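Hypothetical ntf2-like protein (Bacteroides fragilis, PDB 3SBU) is of unknown function but has an NTF2-like, cystatin-like fold, a scaffold that in relatives often forms a cone-shaped pocket for small molecules. Local coordinates at residues 36-39 against 43-46; 155-160 against 165-170; 180-183 against 187-190; 46-51 against 56-61. All coordinates share one frame; numbering follows the deposited sequence. Where two conformers were deposited one is given.

Contact 1 (36-39 against 43-46); sequences EADE and DFIY
The methyl of Ala-37 packs on the Phe-44 backbone, Ala-37 CB lying 3.9 Å from Phe-44 CA. The Ala-37 carbonyl oxygen makes further contacts: Ala-37 O lies 3.4 Å from Asp-43 CB and 3.5 Å from Phe-44 CB. The same oxygen comes 3.0 Å from Phe-44 N, but the angle is too poor for a hydrogen bond, so this is packing between a carbonyl and a helix backbone. A residue as small as alanine suits the place, since the two CA atoms of Ala-37 and Phe-44 are only 4.5 Å apart. Asp-38 adds a second touch, its OD1 standing 3.8 Å from Phe-44 CD1, with the carboxylate plane turned 21° from the ring plane.

What positions these groups lies one shell out. Asp-38 is buried, and its carboxylate is well supplied: OD2 accepts from Ile-35 N and forms a salt bridge with Arg-58, while OD1 accepts from Trp-136 N. The first torsion of Phe-44 (chi1 157°) sends the ring away from the 36-39 turn to stack on Trp-136 and meet Phe-48. The short 3-10 segment 37-39 thus folds back over the beginning of helix 41-50, whose buried side faces the start of strand 136-143 in the mixed sheet.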
loop_
_atom_site.group_PDB
_atom_site.type_symbol
_atom_site.label_atom_id
_atom_site.label_comp_id
_atom_site.label_asym_id
_atom_site.label_seq_id
_atom_site.Cartn_x
_atom_site.Cartn_y
_atom_site.Cartn_z
ATOM N N GLU A 36 16.242 2.473 32.221
ATOM C CA GLU A 36 16.581 2.907 30.859
ATOM C C GLU A 36 15.313 3.249 30.050
ATOM O O GLU A 36 15.367 4.126 29.189
ATOM C CB GLU A 36 17.408 1.822 30.143
ATOM C CG GLU A 36 18.218 2.323 28.957
ATOM C CD GLU A 36 19.291 1.363 28.476
ATOM O OE1 GLU A 36 18.936 0.298 27.922
ATOM O OE2 GLU A 36 20.490 1.685 28.638
ATOM N N ALA A 37 14.179 2.571 30.350
ATOM C CA ALA A 37 12.872 2.765 29.705
ATOM C C ALA A 37 12.276 4.157 29.980
ATOM O O ALA A 37 11.540 4.674 29.142
ATOM C CB ALA A 37 11.893 1.692 30.174
ATOM N N ASP A 38 12.599 4.755 31.145
ATOM C CA ASP A 38 12.110 6.064 31.595
ATOM C C ASP A 38 12.628 7.269 30.755
ATOM O O ASP A 38 12.013 8.346 30.830
ATOM C CB ASP A 38 12.459 6.257 33.075
ATOM C CG ASP A 38 11.615 5.388 33.995
ATOM O OD1 ASP A 38 10.360 5.504 33.946
ATOM O OD2 ASP A 38 12.201 4.596 34.768
ATOM N N GLU A 39 13.731 7.074 29.948
ATOM C CA GLU A 39 14.331 8.112 29.095
ATOM C C GLU A 39 13.257 8.821 28.244
ATOM O O GLU A 39 13.404 10.009 27.927
ATOM C CB GLU A 39 15.437 7.515 28.203
ATOM C CG GLU A 39 16.730 7.224 28.960
ATOM C CD GLU A 39 17.765 6.321 28.309
ATOM O OE1 GLU A 39 17.430 5.602 27.339
ATOM O OE2 GLU A 39 18.915 6.305 28.805
ATOM N N ASP A 43 8.993 4.553 25.362
ATOM C CA ASP A 43 9.774 3.373 25.756
ATOM C C ASP A 43 9.215 2.780 27.047
ATOM O O ASP A 43 9.045 1.561 27.136
ATOM C CB ASP A 43 11.279 3.686 25.941
ATOM C CG ASP A 43 12.031 4.111 24.694
ATOM O OD1 ASP A 43 11.845 3.466 23.635
ATOM O OD2 ASP A 43 12.852 5.049 24.788
ATOM N N PHE A 44 8.926 3.652 28.045
ATOM C CA PHE A 44 8.389 3.256 29.345
ATOM C C PHE A 44 7.049 2.543 29.209
ATOM O O PHE A 44 6.871 1.482 29.810
ATOM C CB PHE A 44 8.232 4.470 30.298
ATOM C CG PHE A 44 7.213 4.254 31.401
ATOM C CD1 PHE A 44 7.523 3.488 32.517
ATOM C CD2 PHE A 44 5.927 4.761 31.287
ATOM C CE1 PHE A 44 6.573 3.254 33.512
ATOM C CE2 PHE A 44 4.970 4.506 32.274
ATOM C CZ PHE A 44 5.306 3.769 33.389
ATOM N N ILE A 45 6.103 3.152 28.461
ATOM C CA ILE A 45 4.745 2.654 28.320
ATOM C C ILE A 45 4.709 1.243 27.718
ATOM O O ILE A 45 3.918 0.430 28.197
ATOM C CB ILE A 45 3.792 3.642 27.595
ATOM C CG1 ILE A 45 2.332 3.409 28.026
ATOM C CG2 ILE A 45 3.959 3.678 26.078
ATOM C CD1 ILE A 45 2.074 3.730 29.490
ATOM N N TYR A 46 5.585 0.930 26.732
ATOM C CA TYR A 46 5.617 -0.416 26.169
ATOM C C TYR A 46 6.078 -1.410 27.225
ATOM O O TYR A 46 5.490 -2.487 27.312
ATOM C CB TYR A 46 6.485 -0.529 24.904
ATOM C CG TYR A 46 6.375 -1.904 24.276
ATOM C CD1 TYR A 46 5.212 -2.299 23.607
ATOM C CD2 TYR A 46 7.394 -2.842 24.421
ATOM C CE1 TYR A 46 5.082 -3.585 23.076
ATOM C CE2 TYR A 46 7.270 -4.134 23.907
ATOM C CZ TYR A 46 6.119 -4.495 23.221
ATOM O OH TYR A 46 6.008 -5.760 22.693
#

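Contact 2 (155-160 against 165-170); sequences VEFFGH and SIFQSR
The rings of Phe-157 and Phe-167 meet rim to rim, neither lying over the face of the other, with centroids 5.8 Å apart and planes inclined at 57°. Phe-157 CD1 arrives at the edge of the Phe-167 ring, near its plane, and comes 3.7 Å from Phe-167 CZ; relative to the Phe-157 ring, the same approach is oblique. Along the neighbouring part of its rim Phe-167 meets His-160. Phe-167 CE2 is 3.7 Å from His-160 CB, and Phe-167 CD2 is 3.6 Å from the backbone carbon His-160 C, which approaches the ring obliquely. A long flat side chain suits position 167, because the nearest CA atoms, those of His-160 and Phe-167, are 7.1 Å apart and the ring has to span the gap. Phe-167 holds CG opposite its backbone N (chi1 174°), which lays the ring against Phe-157 and His-160.

The histidine offers this ring its CB and backbone, while its imidazole, deposited in two conformers, leads away from the contact. A glycerol bound beside it probably comes from the crystallisation liquor. Phe-157 is buried more deeply, its ring also meeting those of Trp-251 and Phe-161.

Helices 154-163 and 165-170 follow one another almost without a break, and Asp-164 between them accepts from Phe-167 N through OD1. Within this NTF2-like domain they are two consecutive helices, joined at Asp-164, that pack through Phe-167 against Phe-157 and His-160.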
loop_
_atom_site.group_PDB
_atom_site.type_symbol
_atom_site.label_atom_id
_atom_site.label_comp_id
_atom_site.label_asym_id
_atom_site.label_seq_id
_atom_site.Cartn_x
_atom_site.Cartn_y
_atom_site.Cartn_z
ATOM N N VAL A 155 -15.956 11.330 17.242
ATOM C CA VAL A 155 -15.906 9.974 17.800
ATOM C C VAL A 155 -17.055 9.129 17.278
ATOM O O VAL A 155 -16.843 7.990 16.828
ATOM C CB VAL A 155 -15.876 10.018 19.350
ATOM C CG1 VAL A 155 -16.013 8.614 19.956
ATOM C CG2 VAL A 155 -14.594 10.698 19.844
ATOM N N GLU A 156 -18.260 9.706 17.303
ATOM C CA GLU A 156 -19.452 9.013 16.865
ATOM C C GLU A 156 -19.407 8.867 15.370
ATOM O O GLU A 156 -19.737 7.795 14.890
ATOM C CB GLU A 156 -20.733 9.712 17.347
ATOM C CG GLU A 156 -20.759 9.836 18.871
ATOM C CD GLU A 156 -21.970 9.280 19.595
ATOM O OE1 GLU A 156 -22.013 8.051 19.844
ATOM O OE2 GLU A 156 -22.852 10.088 19.963
ATOM N N PHE A 157 -18.949 9.893 14.624
ATOM C CA PHE A 157 -18.800 9.780 13.174
ATOM C C PHE A 157 -17.801 8.639 12.851
ATOM O O PHE A 157 -18.053 7.836 11.945
ATOM C CB PHE A 157 -18.314 11.124 12.563
ATOM C CG PHE A 157 -17.418 10.958 11.349
ATOM C CD1 PHE A 157 -17.966 10.797 10.086
ATOM C CD2 PHE A 157 -16.027 10.914 11.483
ATOM C CE1 PHE A 157 -17.153 10.610 8.970
ATOM C CE2 PHE A 157 -15.210 10.693 10.367
ATOM C CZ PHE A 157 -15.778 10.575 9.113
ATOM N N PHE A 158 -16.666 8.597 13.581
ATOM C CA PHE A 158 -15.601 7.628 13.326
ATOM C C PHE A 158 -16.085 6.186 13.472
ATOM O O PHE A 158 -15.738 5.365 12.625
ATOM C CB PHE A 158 -14.340 7.854 14.174
ATOM C CG PHE A 158 -13.214 6.969 13.667
ATOM C CD1 PHE A 158 -12.527 7.292 12.497
ATOM C CD2 PHE A 158 -12.917 5.756 14.300
ATOM C CE1 PHE A 158 -11.526 6.449 11.999
ATOM C CE2 PHE A 158 -11.913 4.909 13.801
ATOM C CZ PHE A 158 -11.229 5.261 12.651
ATOM N N GLY A 159 -16.899 5.903 14.489
ATOM C CA GLY A 159 -17.481 4.577 14.690
ATOM C C GLY A 159 -18.278 4.103 13.490
ATOM O O GLY A 159 -18.176 2.934 13.096
ATOM N N HIS A 160 -19.066 5.021 12.897
ATOM C CA HIS A 160 -19.881 4.735 11.719
ATOM C C HIS A 160 -18.989 4.621 10.478
ATOM O O HIS A 160 -19.178 3.711 9.686
ATOM C CB HIS A 160 -20.963 5.805 11.538
ATOM C CG HIS A 160 -22.008 5.766 12.613
ATOM N ND1 HIS A 160 -22.069 6.738 13.601
ATOM C CD2 HIS A 160 -22.974 4.849 12.847
ATOM C CE1 HIS A 160 -23.067 6.385 14.393
ATOM N NE2 HIS A 160 -23.640 5.255 13.981
ATOM N N SER A 165 -19.260 0.653 5.216
ATOM C CA SER A 165 -18.589 0.917 3.937
ATOM C C SER A 165 -19.349 1.913 3.038
ATOM O O SER A 165 -18.707 2.671 2.301
ATOM C CB SER A 165 -18.385 -0.387 3.162
ATOM O OG SER A 165 -17.670 -1.340 3.932
ATOM N N ILE A 166 -20.696 1.878 3.066
ATOM C CA ILE A 166 -21.537 2.774 2.266
ATOM C C ILE A 166 -21.419 4.205 2.852
ATOM O O ILE A 166 -21.221 5.163 2.101
ATOM C CB ILE A 166 -23.013 2.256 2.203
ATOM C CG1 ILE A 166 -23.099 0.926 1.397
ATOM C CG2 ILE A 166 -23.959 3.323 1.633
ATOM C CD1 ILE A 166 -24.406 0.113 1.556
ATOM N N PHE A 167 -21.539 4.337 4.185
ATOM C CA PHE A 167 -21.378 5.624 4.866
ATOM C C PHE A 167 -19.966 6.157 4.622
ATOM O O PHE A 167 -19.799 7.327 4.247
ATOM C CB PHE A 167 -21.665 5.490 6.365
ATOM C CG PHE A 167 -21.381 6.742 7.174
ATOM C CD1 PHE A 167 -22.280 7.809 7.180
ATOM C CD2 PHE A 167 -20.240 6.835 7.966
ATOM C CE1 PHE A 167 -22.033 8.950 7.962
ATOM C CE2 PHE A 167 -19.996 7.975 8.741
ATOM C CZ PHE A 167 -20.892 9.021 8.737
ATOM N N GLN A 168 -18.954 5.271 4.775
ATOM C CA GLN A 168 -17.553 5.597 4.560
ATOM C C GLN A 168 -17.350 6.179 3.166
ATOM O O GLN A 168 -16.735 7.233 3.042
ATOM C CB GLN A 168 -16.692 4.347 4.760
ATOM C CG GLN A 168 -15.223 4.639 4.872
ATOM C CD GLN A 168 -14.396 3.389 4.927
ATOM O OE1 GLN A 168 -13.747 3.019 3.954
ATOM N NE2 GLN A 168 -14.358 2.737 6.079
ATOM N N SER A 169 -17.922 5.538 2.128
ATOM C CA SER A 169 -17.812 5.984 0.729
ATOM C C SER A 169 -18.425 7.379 0.504
ATOM O O SER A 169 -17.939 8.126 -0.344
ATOM C CB SER A 169 -18.456 4.969 -0.214
ATOM O OG SER A 169 -19.859 4.876 -0.044
ATOM N N ARG A 170 -19.468 7.735 1.281
ATOM C CA ARG A 170 -20.127 9.036 1.174
ATOM C C ARG A 170 -19.371 10.131 1.973
ATOM O O ARG A 170 -19.694 11.313 1.832
ATOM C CB ARG A 170 -21.590 8.949 1.673
ATOM C CG ARG A 170 -22.475 7.963 0.930
ATOM C CD ARG A 170 -23.936 8.249 1.201
ATOM N NE ARG A 170 -24.770 7.084 0.899
ATOM C CZ ARG A 170 -25.774 6.663 1.657
ATOM N NH1 ARG A 170 -26.053 7.275 2.803
ATOM N NH2 ARG A 170 -26.484 5.604 1.298
#

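Contact 3 (180-183 against 187-190); sequences TTDP and FSIL
Leu-190 N donates to Thr-180 O over 2.7 Å, the shortest of three backbone bonds that join these strands, with an N-H...O angle of 151°. The same two residues are bonded in the other direction, Thr-180 N reaching Leu-190 O at 2.8 Å, nearly straight. They therefore form an antiparallel hydrogen-bonded pair. Nearer the turn, Asp-182 N donates to Ser-188 O at 2.9 Å, and between these bonds Thr-181 and Ile-189 make the non-hydrogen-bonded pair, their side chains diverging.

Thr-180 and Leu-190 project to one face of the sheet, side by side and pointing the same way. The Thr-180 methyl CG2 offers an apolar surface to Leu-190 CD2, 3.8 Å away, and the beta branching of threonine suits an extended strand. The Pro-183 and Leu-190 side chains cross at about a right angle, with Pro-183 CD 4.2 Å from Leu-190 CD2. Asp-182 CB packs 3.9 Å from Ser-188 CB, while the carboxylate of Asp-182 turns to the loop, where OD1 accepts from Asp-184 N.

The second subunit packs on this end: its Leu-143 touches Asp-182, its Phe-118 Pro-183 and its Met-123 Leu-190. This packing probably accounts for the burial of Leu-190, although the contact is at the surface of the chain. The three bonds mark the turn end of a two-stranded beta hairpin, 176-182 with 189-194, which reaches out to the partner subunit.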
loop_
_atom_site.group_PDB
_atom_site.type_symbol
_atom_site.label_atom_id
_atom_site.label_comp_id
_atom_site.label_asym_id
_atom_site.label_seq_id
_atom_site.Cartn_x
_atom_site.Cartn_y
_atom_site.Cartn_z
ATOM N N THR A 180 2.666 9.682 -0.330
ATOM C CA THR A 180 3.399 8.453 -0.087
ATOM C C THR A 180 4.868 8.616 -0.527
ATOM O O THR A 180 5.309 9.730 -0.795
ATOM C CB THR A 180 2.676 7.245 -0.746
ATOM O OG1 THR A 180 3.261 6.055 -0.235
ATOM C CG2 THR A 180 2.740 7.261 -2.266
ATOM N N THR A 181 5.602 7.487 -0.617
ATOM C CA THR A 181 6.981 7.411 -1.059
ATOM C C THR A 181 7.006 7.197 -2.567
ATOM O O THR A 181 6.216 6.418 -3.096
ATOM C CB THR A 181 7.677 6.236 -0.316
ATOM O OG1 THR A 181 7.636 6.460 1.089
ATOM C CG2 THR A 181 9.111 6.070 -0.700
ATOM N N ASP A 182 7.937 7.847 -3.256
ATOM C CA ASP A 182 8.143 7.635 -4.676
ATOM C C ASP A 182 8.721 6.199 -4.885
ATOM O O ASP A 182 9.757 5.886 -4.280
ATOM C CB ASP A 182 9.099 8.714 -5.194
ATOM C CG ASP A 182 9.306 8.800 -6.679
ATOM O OD1 ASP A 182 9.250 7.744 -7.355
ATOM O OD2 ASP A 182 9.630 9.902 -7.160
ATOM N N PRO A 183 8.069 5.309 -5.706
ATOM C CA PRO A 183 8.600 3.938 -5.894
ATOM C C PRO A 183 9.972 3.877 -6.551
ATOM O O PRO A 183 10.596 2.826 -6.536
ATOM C CB PRO A 183 7.563 3.279 -6.799
ATOM C CG PRO A 183 6.896 4.407 -7.488
ATOM C CD PRO A 183 6.823 5.495 -6.477
ATOM N N PHE A 187 13.754 8.402 -0.603
ATOM C CA PHE A 187 14.040 9.680 0.048
ATOM C C PHE A 187 13.167 10.800 -0.551
ATOM O O PHE A 187 13.237 11.950 -0.103
ATOM C CB PHE A 187 15.537 10.007 -0.046
ATOM C CG PHE A 187 16.376 8.956 0.646
ATOM C CD1 PHE A 187 16.385 8.848 2.035
ATOM C CD2 PHE A 187 17.113 8.035 -0.093
ATOM C CE1 PHE A 187 17.129 7.843 2.674
ATOM C CE2 PHE A 187 17.869 7.043 0.547
ATOM C CZ PHE A 187 17.870 6.954 1.925
ATOM N N SER A 188 12.288 10.422 -1.525
ATOM C CA SER A 188 11.443 11.344 -2.247
ATOM C C SER A 188 9.961 11.127 -1.975
ATOM O O SER A 188 9.446 10.010 -2.008
ATOM C CB SER A 188 11.732 11.270 -3.740
ATOM O OG SER A 188 11.174 12.382 -4.421
ATOM N N ILE A 189 9.295 12.238 -1.683
ATOM C CA ILE A 189 7.883 12.333 -1.427
ATOM C C ILE A 189 7.109 12.223 -2.743
ATOM O O ILE A 189 7.554 12.720 -3.778
ATOM C CB ILE A 189 7.567 13.661 -0.669
ATOM C CG1 ILE A 189 6.189 13.643 -0.048
ATOM C CG2 ILE A 189 7.795 14.922 -1.529
ATOM C CD1 ILE A 189 6.189 14.160 1.385
ATOM N N LEU A 190 5.936 11.601 -2.687
ATOM C CA LEU A 190 5.070 11.514 -3.852
ATOM C C LEU A 190 3.663 11.951 -3.459
ATOM O O LEU A 190 3.024 11.327 -2.606
ATOM C CB LEU A 190 5.076 10.104 -4.455
ATOM C CG LEU A 190 4.008 9.810 -5.547
ATOM C CD1 LEU A 190 4.401 10.418 -6.880
ATOM C CD2 LEU A 190 3.872 8.348 -5.753
#

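Contact 4 (46-51 against 56-61); sequences YNFASD and RQRVVF
Phe-48 bridges helix 41-50 and the chain leaving helix 52-57, in the helical layer that packs against the sheet of this NTF2-like fold. The contact is largely apolar and buried. A phenylalanine suits the place: with chi1 extended at 175°, its ring covers much of the 7.7 Å between Phe-48 CA and Arg-58 CA. Val-59 CG2 sits at the ring edge, near its plane, 3.8 Å from Phe-48 CZ. Arg-58 contributes CB, 4.0 Å from Phe-48 CD1, and its carbonyl O, 4.0 Å from Phe-48 CE1 and oblique to the ring. Further round, Phe-129 packs edge-to-face with Phe-48.

Polar interactions run beside this packing. The Arg-58 chain bends at chi2 and chi3 (-59° and -73°), carrying the guanidinium away from Phe-48 to its partner Asp-38, which probably helps to balance a buried charge. At the end of helix 41-50, Asp-51 is the N-cap of the next helix, its OD1 accepting from Leu-54 N. Ser-50 holds on to its own helix: OG and N both donate to Tyr-46 O, from opposite faces of the carbonyl plane, at 2.7 Å for OG and 3.0 Å for N.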
loop_
_atom_site.group_PDB
_atom_site.type_symbol
_atom_site.label_atom_id
_atom_site.label_comp_id
_atom_site.label_asym_id
_atom_site.label_seq_id
_atom_site.Cartn_x
_atom_site.Cartn_y
_atom_site.Cartn_z
ATOM N N TYR A 46 5.585 0.930 26.732
ATOM C CA TYR A 46 5.617 -0.416 26.169
ATOM C C TYR A 46 6.078 -1.410 27.225
ATOM O O TYR A 46 5.490 -2.487 27.312
ATOM C CB TYR A 46 6.485 -0.529 24.904
ATOM C CG TYR A 46 6.375 -1.904 24.276
ATOM C CD1 TYR A 46 5.212 -2.299 23.607
ATOM C CD2 TYR A 46 7.394 -2.842 24.421
ATOM C CE1 TYR A 46 5.082 -3.585 23.076
ATOM C CE2 TYR A 46 7.270 -4.134 23.907
ATOM C CZ TYR A 46 6.119 -4.495 23.221
ATOM O OH TYR A 46 6.008 -5.760 22.693
ATOM N N ASN A 47 7.086 -1.043 28.048
ATOM C CA ASN A 47 7.601 -1.916 29.107
ATOM C C ASN A 47 6.613 -2.031 30.277
ATOM O O ASN A 47 6.483 -3.115 30.840
ATOM C CB ASN A 47 8.967 -1.454 29.608
ATOM C CG ASN A 47 10.086 -1.666 28.618
ATOM O OD1 ASN A 47 10.743 -0.720 28.183
ATOM N ND2 ASN A 47 10.332 -2.910 28.232
ATOM N N PHE A 48 5.900 -0.933 30.619
ATOM C CA PHE A 48 4.900 -0.921 31.692
ATOM C C PHE A 48 3.771 -1.909 31.382
ATOM O O PHE A 48 3.318 -2.630 32.270
ATOM C CB PHE A 48 4.336 0.499 31.887
ATOM C CG PHE A 48 3.209 0.643 32.887
ATOM C CD1 PHE A 48 3.477 0.857 34.236
ATOM C CD2 PHE A 48 1.878 0.609 32.473
ATOM C CE1 PHE A 48 2.433 1.025 35.155
ATOM C CE2 PHE A 48 0.836 0.758 33.395
ATOM C CZ PHE A 48 1.122 0.986 34.724
ATOM N N ALA A 49 3.350 -1.953 30.121
ATOM C CA ALA A 49 2.272 -2.808 29.654
ATOM C C ALA A 49 2.709 -4.264 29.403
ATOM O O ALA A 49 1.884 -5.159 29.573
ATOM C CB ALA A 49 1.685 -2.217 28.387
ATOM N N SER A 50 3.970 -4.507 28.989
ATOM C CA SER A 50 4.433 -5.863 28.674
ATOM C C SER A 50 5.136 -6.582 29.843
ATOM O O SER A 50 5.239 -7.812 29.810
ATOM C CB SER A 50 5.348 -5.852 27.454
ATOM O OG SER A 50 6.483 -5.017 27.607
ATOM N N ASP A 51 5.599 -5.842 30.868
ATOM C CA ASP A 51 6.293 -6.430 32.016
ATOM C C ASP A 51 5.457 -6.279 33.293
ATOM O O ASP A 51 5.414 -5.193 33.878
ATOM C CB ASP A 51 7.692 -5.804 32.185
ATOM C CG ASP A 51 8.633 -6.597 33.062
ATOM O OD1 ASP A 51 8.361 -6.705 34.282
ATOM O OD2 ASP A 51 9.663 -7.077 32.539
ATOM N N ARG A 56 3.667 -3.421 38.601
ATOM C CA ARG A 56 3.338 -3.416 40.041
ATOM C C ARG A 56 4.167 -2.390 40.846
ATOM O O ARG A 56 3.701 -1.893 41.875
ATOM C CB ARG A 56 3.500 -4.814 40.649
ATOM N N GLN A 57 5.371 -2.057 40.361
ATOM C CA GLN A 57 6.238 -1.074 41.010
ATOM C C GLN A 57 5.876 0.349 40.593
ATOM O O GLN A 57 6.138 1.273 41.360
ATOM C CB GLN A 57 7.732 -1.334 40.693
ATOM C CG GLN A 57 8.277 -2.665 41.195
ATOM N N ARG A 58 5.306 0.545 39.386
ATOM C CA ARG A 58 5.055 1.900 38.878
ATOM C C ARG A 58 3.589 2.347 38.981
ATOM O O ARG A 58 3.201 3.298 38.301
ATOM C CB ARG A 58 5.567 2.078 37.420
ATOM C CG ARG A 58 6.846 1.311 37.038
ATOM C CD ARG A 58 8.083 1.626 37.869
ATOM N NE ARG A 58 8.611 2.944 37.544
ATOM C CZ ARG A 58 9.640 3.167 36.737
ATOM N NH1 ARG A 58 10.313 2.152 36.209
ATOM N NH2 ARG A 58 10.024 4.401 36.476
ATOM N N VAL A 59 2.802 1.726 39.873
ATOM C CA VAL A 59 1.419 2.140 40.124
ATOM C C VAL A 59 1.364 2.644 41.570
ATOM O O VAL A 59 1.790 1.927 42.487
ATOM C CB VAL A 59 0.368 1.038 39.821
ATOM C CG1 VAL A 59 -1.055 1.554 40.028
ATOM C CG2 VAL A 59 0.520 0.499 38.402
ATOM N N VAL A 60 0.904 3.897 41.767
ATOM C CA VAL A 60 0.760 4.497 43.104
ATOM C C VAL A 60 -0.418 3.795 43.790
ATOM O O VAL A 60 -1.484 3.689 43.186
ATOM C CB VAL A 60 0.578 6.050 43.051
ATOM C CG1 VAL A 60 0.130 6.615 44.403
ATOM C CG2 VAL A 60 1.851 6.745 42.584
ATOM N N PHE A 61 -0.211 3.275 45.012
ATOM C CA PHE A 61 -1.258 2.586 45.766
ATOM C C PHE A 61 -1.486 3.233 47.139
ATOM O O PHE A 61 -0.497 3.550 47.805
ATOM C CB PHE A 61 -0.937 1.088 45.938
ATOM C CG PHE A 61 -1.035 0.274 44.668
ATOM C CD1 PHE A 61 -2.259 0.083 44.036
ATOM C CD2 PHE A 61 0.095 -0.322 44.115
ATOM C CE1 PHE A 61 -2.352 -0.681 42.871
ATOM C CE2 PHE A 61 0.003 -1.080 42.946
ATOM C CZ PHE A 61 -1.224 -1.264 42.338
#

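In the fold
Contacts 1 and 4 are neighbours, their centres about 10 Å apart, and both use helix 41-50. The salt bridge between Asp-38 and Arg-58 joins them, fixing the loop before the helix to the chain after helix 52-57. Contact 4 is buried and largely apolar; contact 1 is only partly buried and relies on close packing of a methyl and a carbonyl against the helix backbone, with a buried carboxylate beside a ring. Contact 2, also partly buried, lies across the chain's centre from both, about 36 Å from each between centres, and is held by aromatic rims. Contact 3 is at the surface and alone depends on interstrand backbone hydrogen bonds, and alone is touched by the second subunit.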